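Local structure of ABC transporter (Thermotoga maritima, 1JI0) at residues N101-G105 against L148-R152; R31-V35 against I182-N186. The protein probably binds and hydrolyses ATP as the nucleotide-binding subunit of a transporter that carries branched-chain amino acids across the membrane. All coordinates share one frame; numbering follows the deposited sequence.

Interaction 1 (N101-G105 against L148-R152)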
loop_
_atom_site.group_PDB
_atom_site.type_symbol
_atom_site.label_atom_id
_atom_site.label_comp_id
_atom_site.label_asym_id
_atom_site.label_seq_id
_atom_site.Cartn_x
_atom_site.Cartn_y
_atom_site.Cartn_z
ATOM N N ASN A 101 -16.004 -11.490 -1.024
ATOM C CA ASN A 101 -15.102 -10.347 -1.061
ATOM C C ASN A 101 -13.735 -10.752 -1.613
ATOM O O ASN A 101 -13.156 -10.031 -2.422
ATOM C CB ASN A 101 -14.939 -9.723 0.329
ATOM C CG ASN A 101 -16.059 -8.758 0.677
ATOM O OD1 ASN A 101 -17.098 -9.152 1.210
ATOM N ND2 ASN A 101 -15.852 -7.483 0.373
ATOM N N LEU A 102 -13.216 -11.901 -1.184
ATOM C CA LEU A 102 -11.921 -12.361 -1.680
ATOM C C LEU A 102 -11.978 -12.647 -3.172
ATOM O O LEU A 102 -11.128 -12.196 -3.943
ATOM C CB LEU A 102 -11.466 -13.648 -0.975
ATOM C CG LEU A 102 -10.790 -13.621 0.398
ATOM C CD1 LEU A 102 -9.629 -12.636 0.401
ATOM C CD2 LEU A 102 -11.790 -13.239 1.438
HETATM N N MSE A 103 -12.993 -13.406 -3.571
HETATM C CA MSE A 103 -13.157 -13.799 -4.959
HETATM C C MSE A 103 -13.338 -12.660 -5.951
HETATM O O MSE A 103 -12.889 -12.768 -7.087
HETATM C CB MSE A 103 -14.321 -14.784 -5.088
HETATM C CG MSE A 103 -14.041 -16.154 -4.472
HETATM SE SE MSE A 103 -12.437 -16.989 -5.182
HETATM C CE MSE A 103 -12.903 -16.950 -7.054
HETATM N N MSE A 104 -13.982 -11.574 -5.540
HETATM C CA MSE A 104 -14.184 -10.467 -6.467
HETATM C C MSE A 104 -12.844 -9.841 -6.850
HETATM O O MSE A 104 -12.755 -9.077 -7.811
HETATM C CB MSE A 104 -15.134 -9.415 -5.874
HETATM C CG MSE A 104 -14.554 -8.536 -4.783
HETATM SE SE MSE A 104 -15.833 -7.207 -4.139
HETATM C CE MSE A 104 -15.551 -5.857 -5.489
ATOM N N GLY A 105 -11.796 -10.190 -6.107
ATOM C CA GLY A 105 -10.478 -9.655 -6.401
ATOM C C GLY A 105 -9.857 -10.306 -7.621
ATOM O O GLY A 105 -9.035 -9.703 -8.312
ATOM N N LEU A 148 -9.302 -8.501 5.295
ATOM C CA LEU A 148 -10.114 -8.918 4.153
ATOM C C LEU A 148 -9.793 -8.031 2.948
ATOM O O LEU A 148 -9.626 -8.524 1.833
ATOM C CB LEU A 148 -11.609 -8.829 4.496
ATOM C CG LEU A 148 -12.609 -9.256 3.404
ATOM C CD1 LEU A 148 -12.180 -10.573 2.814
ATOM C CD2 LEU A 148 -14.012 -9.373 3.984
ATOM N N ALA A 149 -9.697 -6.725 3.184
ATOM C CA ALA A 149 -9.377 -5.771 2.121
ATOM C C ALA A 149 -8.038 -6.137 1.486
ATOM O O ALA A 149 -7.883 -6.112 0.260
ATOM C CB ALA A 149 -9.320 -4.357 2.687
ATOM N N ILE A 150 -7.068 -6.480 2.326
ATOM C CA ILE A 150 -5.751 -6.870 1.839
ATOM C C ILE A 150 -5.842 -8.184 1.059
ATOM O O ILE A 150 -5.182 -8.353 0.038
ATOM C CB ILE A 150 -4.747 -7.047 3.013
ATOM C CG1 ILE A 150 -4.488 -5.697 3.685
ATOM C CG2 ILE A 150 -3.445 -7.650 2.507
ATOM C CD1 ILE A 150 -3.640 -5.795 4.927
ATOM N N GLY A 151 -6.654 -9.117 1.546
ATOM C CA GLY A 151 -6.793 -10.392 0.857
ATOM C C GLY A 151 -7.380 -10.219 -0.535
ATOM O O GLY A 151 -6.937 -10.845 -1.502
ATOM N N ARG A 152 -8.389 -9.363 -0.636
ATOM C CA ARG A 152 -9.039 -9.099 -1.918
ATOM C C ARG A 152 -8.029 -8.596 -2.942
ATOM O O ARG A 152 -8.011 -9.050 -4.089
ATOM C CB ARG A 152 -10.154 -8.065 -1.734
ATOM C CG ARG A 152 -10.891 -7.701 -3.024
ATOM C CD ARG A 152 -12.129 -6.881 -2.710
ATOM N NE ARG A 152 -11.812 -5.608 -2.072
ATOM C CZ ARG A 152 -12.711 -4.822 -1.486
ATOM N NH1 ARG A 152 -13.989 -5.185 -1.451
ATOM N NH2 ARG A 152 -12.341 -3.666 -0.949
#
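A close helix-to-helix contact, largely buried, joins helix 98-103 to helix 142-154, with Leu102 and Arg152 meeting where the backbones come so near that their CA atoms lie 4.4 Å apart. Two glycines are in keeping with so near an approach. The CD1 methyl of Leu102 rests on the bare backbone of Gly151, 3.4 Å from Gly151 C, where a beta carbon would collide with it. On the facing side, a beta carbon on Gly105 would run into Arg152 O; instead Gly105 CA sits 3.4 Å from Arg152 O in a CH...O contact with an angle of 152° at the hydrogen. In the ABC ATPase fold, helix 142-154 starts within the LSGGE signature sequence, and helix 98-103 is the first of the helices that precede it in the helical subdomain, so the contact joins two elements of that region. Arg152 is covered over a larger area than any other residue of the contact. Its aliphatic chain leaves with CG anti to the backbone N (chi1 179°) and passes over the carbonyl of Asn101, the CG atom coming within 3.3 Å of Asn101 O. Met104, a selenomethionine in the crystal, lays CG against Arg152 CD at 3.6 Å. A bend at chi3 of the arginine (63°) then brings NH1 to 3.8 Å from Met104 SE, the selenium approaching the guanidinium obliquely. Phe93 touches both of these side chains. At the other end of the contact, Leu148 CD2 packs against Asn101 CB at 3.8 Å, the two side chains crossing at about a right angle, while Ile92 touches both residues from a neighbouring loop.

Interaction 2 (R31-V35 against I182-N186)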
loop_
_atom_site.group_PDB
_atom_site.type_symbol
_atom_site.label_atom_id
_atom_site.label_comp_id
_atom_site.label_asym_id
_atom_site.label_seq_id
_atom_site.Cartn_x
_atom_site.Cartn_y
_atom_site.Cartn_z
ATOM N N ARG A 31 11.637 -3.580 -7.724
ATOM C CA ARG A 31 10.958 -4.864 -7.806
ATOM C C ARG A 31 11.309 -5.738 -6.610
ATOM O O ARG A 31 12.477 -5.837 -6.234
ATOM C CB ARG A 31 11.352 -5.582 -9.107
ATOM C CG ARG A 31 10.783 -7.007 -9.262
ATOM C CD ARG A 31 10.944 -7.494 -10.699
ATOM N NE ARG A 31 10.285 -6.568 -11.622
ATOM C CZ ARG A 31 8.968 -6.503 -11.816
ATOM N NH1 ARG A 31 8.156 -7.325 -11.170
ATOM N NH2 ARG A 31 8.454 -5.580 -12.621
ATOM N N GLY A 32 10.291 -6.356 -6.015
ATOM C CA GLY A 32 10.497 -7.248 -4.884
ATOM C C GLY A 32 10.772 -6.602 -3.541
ATOM O O GLY A 32 11.018 -7.302 -2.562
ATOM N N GLN A 33 10.731 -5.276 -3.473
ATOM C CA GLN A 33 10.994 -4.603 -2.206
ATOM C C GLN A 33 9.752 -4.003 -1.569
ATOM O O GLN A 33 8.692 -3.905 -2.194
ATOM C CB GLN A 33 12.025 -3.481 -2.401
ATOM C CG GLN A 33 13.440 -3.956 -2.685
ATOM C CD GLN A 33 14.425 -2.803 -2.762
ATOM O OE1 GLN A 33 14.180 -1.733 -2.211
ATOM N NE2 GLN A 33 15.545 -3.019 -3.438
ATOM N N ILE A 34 9.887 -3.619 -0.307
ATOM C CA ILE A 34 8.814 -2.949 0.409
ATOM C C ILE A 34 9.369 -1.553 0.615
ATOM O O ILE A 34 10.410 -1.381 1.255
ATOM C CB ILE A 34 8.543 -3.569 1.797
ATOM C CG1 ILE A 34 7.843 -4.920 1.651
ATOM C CG2 ILE A 34 7.693 -2.600 2.633
ATOM C CD1 ILE A 34 7.793 -5.725 2.962
ATOM N N VAL A 35 8.707 -0.560 0.041
ATOM C CA VAL A 35 9.135 0.822 0.198
ATOM C C VAL A 35 8.065 1.528 1.006
ATOM O O VAL A 35 6.880 1.319 0.781
ATOM C CB VAL A 35 9.288 1.531 -1.167
ATOM C CG1 VAL A 35 9.463 3.037 -0.956
ATOM C CG2 VAL A 35 10.493 0.972 -1.899
ATOM N N ILE A 182 2.441 -8.266 5.938
ATOM C CA ILE A 182 3.020 -7.465 4.864
ATOM C C ILE A 182 4.378 -8.072 4.489
ATOM O O ILE A 182 4.748 -8.141 3.315
ATOM C CB ILE A 182 3.164 -5.987 5.320
ATOM C CG1 ILE A 182 1.779 -5.330 5.319
ATOM C CG2 ILE A 182 4.135 -5.228 4.418
ATOM C CD1 ILE A 182 1.714 -3.944 5.943
ATOM N N GLN A 183 5.107 -8.544 5.494
ATOM C CA GLN A 183 6.419 -9.151 5.272
ATOM C C GLN A 183 6.288 -10.491 4.537
ATOM O O GLN A 183 7.046 -10.787 3.609
ATOM C CB GLN A 183 7.120 -9.342 6.621
ATOM C CG GLN A 183 8.590 -9.624 6.516
ATOM C CD GLN A 183 9.280 -9.497 7.852
ATOM O OE1 GLN A 183 9.025 -10.280 8.770
ATOM N NE2 GLN A 183 10.154 -8.502 7.976
ATOM N N LYS A 184 5.315 -11.295 4.953
ATOM C CA LYS A 184 5.061 -12.585 4.327
ATOM C C LYS A 184 4.658 -12.409 2.863
ATOM O O LYS A 184 5.039 -13.204 2.007
ATOM C CB LYS A 184 3.943 -13.318 5.065
ATOM C CG LYS A 184 4.249 -13.607 6.522
ATOM C CD LYS A 184 3.086 -14.336 7.181
ATOM C CE LYS A 184 3.400 -14.682 8.629
ATOM N NZ LYS A 184 2.303 -15.492 9.235
ATOM N N ILE A 185 3.875 -11.372 2.585
ATOM C CA ILE A 185 3.435 -11.097 1.220
ATOM C C ILE A 185 4.652 -10.760 0.369
ATOM O O ILE A 185 4.816 -11.284 -0.732
ATOM C CB ILE A 185 2.438 -9.915 1.189
ATOM C CG1 ILE A 185 1.136 -10.333 1.868
ATOM C CG2 ILE A 185 2.183 -9.466 -0.257
ATOM C CD1 ILE A 185 0.172 -9.202 2.082
ATOM N N ASN A 186 5.513 -9.890 0.889
ATOM C CA ASN A 186 6.714 -9.488 0.170
ATOM C C ASN A 186 7.679 -10.645 -0.037
ATOM O O ASN A 186 8.373 -10.699 -1.046
ATOM C CB ASN A 186 7.448 -8.375 0.913
ATOM C CG ASN A 186 8.714 -7.937 0.188
ATOM O OD1 ASN A 186 8.653 -7.383 -0.910
ATOM N ND2 ASN A 186 9.862 -8.201 0.789
HETATM O O HOH W 1 10.375 -9.872 -2.538
#
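Ile34, at the start of strand 34-38, reaches across to Asn186 and Ile182 on helix 172-187. From CB, which points toward the helix, the side chain divides. CG2 is anti to the backbone N, whereas CG1 lies beside that nitrogen (chi1 -73°) and makes the crossing: it sits 3.5 Å from Asn186 CG. The chain then runs on extended, bringing CD1 to 3.4 Å from Asn186 CB and 4.0 Å from Ile182 CG2. The tip thus settles over one turn of the helix, between residues four apart that are joined by the Asn186 N to Ile182 O hydrogen bond. Strand 34-38 leads into the P-loop of the ATP site and pairs with strand 192-196, the strand that helix 172-187 joins to 160-164 in a beta-alpha-beta crossover; Ile192 of that neighbouring strand touches both Ile34 and Ile182. Beside this apolar patch, the amide group of Asn186 lies next to Gly32 O, its CG 3.6 Å from that oxygen. Gly32 takes a positive phi of 76° in the turn before the strand. A water lies 2.6 Å from Gly32 O and donates to it, and Asn186 O lies at the same 2.6 Å from that water, which has other acceptors competing for its protons. In place of Asn186, an alanine would keep CB against Ile34 CD1 but would probably cost Ile34 CG1 its contact with the amide carbon and leave Gly32 O without its amide neighbour. Asn186 is therefore two-sided in its chemistry, its CB meeting a hydrocarbon chain and its amide lying in the polar, partly hydrated margin of the turn.

Overall arrangement
Interaction 1 is the more buried of the two, yet its centre lies about 14 Å from the centre of the chain, against about 10 Å for that of interaction 2, because it belongs to the helical region and not to the central sheet. Interaction 1 joins helix to helix, relying on glycines, leucines and the aliphatic length of an arginine. Interaction 2 joins strand to helix, with an isoleucine patch at its buried side and a water between backbone carbonyls at its margin. They share no element, and their centres are about 18 Å apart, but their two later helices meet: Ile150 CG2 packs 4.0 Å from Ile185 CD1, connecting helix 142-154 with helix 172-187.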